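2-hydroxychromene-2-carboxylate isomerase (Pseudomonas putida, PDB 2IMF) catalyses the reversible glutathione-dependent isomerization of 2-hydroxychromene-2-carboxylate to trans-o-hydroxybenzylidenepyruvate in naphthalene degradation. Local coordinates at residues I32-I37 and A100-Y105. Sequence-based numbering, arbitrary orientation. Where two conformers were deposited one is given.
Sequences IRYNAI and AQAAAY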
loop_
_atom_site.group_PDB
_atom_site.type_symbol
_atom_site.label_atom_id
_atom_site.label_comp_id
_atom_site.label_asym_id
_atom_site.label_seq_id
_atom_site.Cartn_x
_atom_site.Cartn_y
_atom_site.Cartn_z
ATOM N N ILE A 32 1.609 -2.627 23.406
ATOM C CA ILE A 32 2.482 -2.655 22.187
ATOM C C ILE A 32 3.856 -3.107 22.584
ATOM O O ILE A 32 4.472 -2.503 23.499
ATOM C CB ILE A 32 2.657 -1.251 21.595
ATOM C CG1 ILE A 32 1.307 -0.654 21.176
ATOM C CG2 ILE A 32 3.600 -1.277 20.374
ATOM C CD1 ILE A 32 0.659 -1.444 20.051
ATOM N N ARG A 33 4.394 -4.103 21.890
ATOM C CA ARG A 33 5.782 -4.459 22.001
ATOM C C ARG A 33 6.551 -3.778 20.830
ATOM O O ARG A 33 6.401 -4.186 19.645
ATOM C CB ARG A 33 5.967 -5.972 22.005
ATOM C CG ARG A 33 7.391 -6.383 22.117
ATOM C CD ARG A 33 7.528 -7.926 22.276
ATOM N NE ARG A 33 6.290 -8.539 22.757
ATOM C CZ ARG A 33 5.811 -9.729 22.369
ATOM N NH1 ARG A 33 6.448 -10.477 21.484
ATOM N NH2 ARG A 33 4.672 -10.169 22.857
ATOM N N TYR A 34 7.373 -2.778 21.143
ATOM C CA TYR A 34 8.084 -1.981 20.108
ATOM C C TYR A 34 9.389 -2.616 19.679
ATOM O O TYR A 34 10.150 -3.158 20.530
ATOM C CB TYR A 34 8.421 -0.623 20.664
ATOM C CG TYR A 34 7.241 0.226 20.941
ATOM C CD1 TYR A 34 6.620 0.146 22.201
ATOM C CD2 TYR A 34 6.695 1.100 19.988
ATOM C CE1 TYR A 34 5.515 0.935 22.511
ATOM C CE2 TYR A 34 5.589 1.881 20.306
ATOM C CZ TYR A 34 4.988 1.763 21.571
ATOM O OH TYR A 34 3.916 2.546 21.874
ATOM N N ASN A 35 9.672 -2.587 18.377
ATOM C CA ASN A 35 10.888 -3.102 17.850
ATOM C C ASN A 35 11.450 -2.121 16.809
ATOM O O ASN A 35 10.960 -2.072 15.688
ATOM C CB ASN A 35 10.619 -4.456 17.148
ATOM C CG ASN A 35 10.021 -5.527 18.100
ATOM O OD1 ASN A 35 10.745 -6.184 18.855
ATOM N ND2 ASN A 35 8.714 -5.615 18.115
ATOM N N ALA A 36 12.545 -1.442 17.151
ATOM C CA ALA A 36 13.232 -0.555 16.175
ATOM C C ALA A 36 14.187 -1.390 15.359
ATOM O O ALA A 36 15.052 -2.087 15.930
ATOM C CB ALA A 36 13.990 0.579 16.872
ATOM N N ILE A 37 14.026 -1.367 14.023
ATOM C CA ILE A 37 14.855 -2.225 13.168
ATOM C C ILE A 37 15.360 -1.482 11.956
ATOM O O ILE A 37 14.871 -0.410 11.612
ATOM C CB ILE A 37 14.101 -3.500 12.625
ATOM C CG1 ILE A 37 12.808 -3.069 11.864
ATOM C CG2 ILE A 37 13.646 -4.352 13.818
ATOM C CD1 ILE A 37 12.127 -4.273 11.125
ATOM N N ALA A 100 6.139 2.282 29.376
ATOM C CA ALA A 100 5.702 3.677 29.283
ATOM C C ALA A 100 6.839 4.463 28.639
ATOM O O ALA A 100 6.598 5.382 27.861
ATOM C CB ALA A 100 5.371 4.248 30.638
ATOM N N GLN A 101 8.061 4.119 29.030
ATOM C CA GLN A 101 9.229 4.923 28.632
ATOM C C GLN A 101 9.641 4.523 27.209
ATOM O O GLN A 101 10.128 5.350 26.455
ATOM C CB GLN A 101 10.387 4.832 29.622
ATOM C CG GLN A 101 10.326 5.783 30.879
ATOM C CD GLN A 101 10.470 7.284 30.548
ATOM O OE1 GLN A 101 9.576 7.887 29.934
ATOM N NE2 GLN A 101 11.586 7.890 30.970
ATOM N N ALA A 102 9.396 3.269 26.848
ATOM C CA ALA A 102 9.636 2.793 25.462
ATOM C C ALA A 102 8.657 3.511 24.562
ATOM O O ALA A 102 9.088 4.099 23.561
ATOM C CB ALA A 102 9.480 1.266 25.371
ATOM N N ALA A 103 7.367 3.560 24.871
ATOM C CA ALA A 103 6.430 4.281 24.084
ATOM C C ALA A 103 6.728 5.744 24.071
ATOM O O ALA A 103 6.547 6.438 23.060
ATOM C CB ALA A 103 5.012 4.059 24.650
ATOM N N ALA A 104 7.151 6.298 25.219
ATOM C CA ALA A 104 7.438 7.715 25.276
ATOM C C ALA A 104 8.613 8.068 24.345
ATOM O O ALA A 104 8.536 9.060 23.639
ATOM C CB ALA A 104 7.749 8.163 26.696
ATOM N N TYR A 105 9.651 7.244 24.385
ATOM C CA TYR A 105 10.805 7.471 23.463
ATOM C C TYR A 105 10.316 7.432 22.011
ATOM O O TYR A 105 10.580 8.344 21.225
ATOM C CB TYR A 105 11.888 6.461 23.659
ATOM C CG TYR A 105 13.102 6.617 22.763
ATOM C CD1 TYR A 105 14.084 7.534 23.059
ATOM C CD2 TYR A 105 13.138 5.938 21.587
ATOM C CE1 TYR A 105 15.202 7.647 22.236
ATOM C CE2 TYR A 105 14.207 6.026 20.751
ATOM C CZ TYR A 105 15.255 6.927 21.079
ATOM O OH TYR A 105 16.357 7.025 20.283
#
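Residues 32-37 of strand 31-36 and residues 100-105 of helix 99-115 come closest at the CA atoms of Y34 and A102, 7.3 Å apart. The strand is an edge strand of the thioredoxin-fold sheet. The helix follows it in the chain after a largely helical run, as expected for the helical insertion of DsbA-like proteins and kappa class glutathione transferases. The contact is small and buried, and it joins the sheet to that helical part.

Y34 provides the whole strand side of the contact. Its CG is anti to the carbonyl carbon (chi1 -67°), and the ring reaches from the strand to the helix. A102 and A103 receive it. Their short side chains let the ring lie close to the helix backbone. Y34 CE1 is 3.8 Å from A103 CA, and Y34 CZ is at the same distance from A103 CB. A102 CB lies further back along the ring, 4.4 Å from Y34 CD1. Both alanines meet the ring obliquely. On the opposite side of the ring plane, CG2 of I32 sits 3.5 Å above the plane, over the ring centre, in the conformer described here. The ring is thus placed between its own strand and the helix. F5 of the neighbouring parallel strand and F93 also touch Y34.

No hydrogen bond crosses between residues 32-37 and 100-105. A polar tie lies just beyond: I32 N donates to OE2 of E99, at the start of the helix. The side chain of Y34 is about 11 Å from that of V168, a residue that binds glutathione. The closest approach is at the phenol end of the ring, where Y34 OH lies 3.3 Å from the methyl carbon CB of A103.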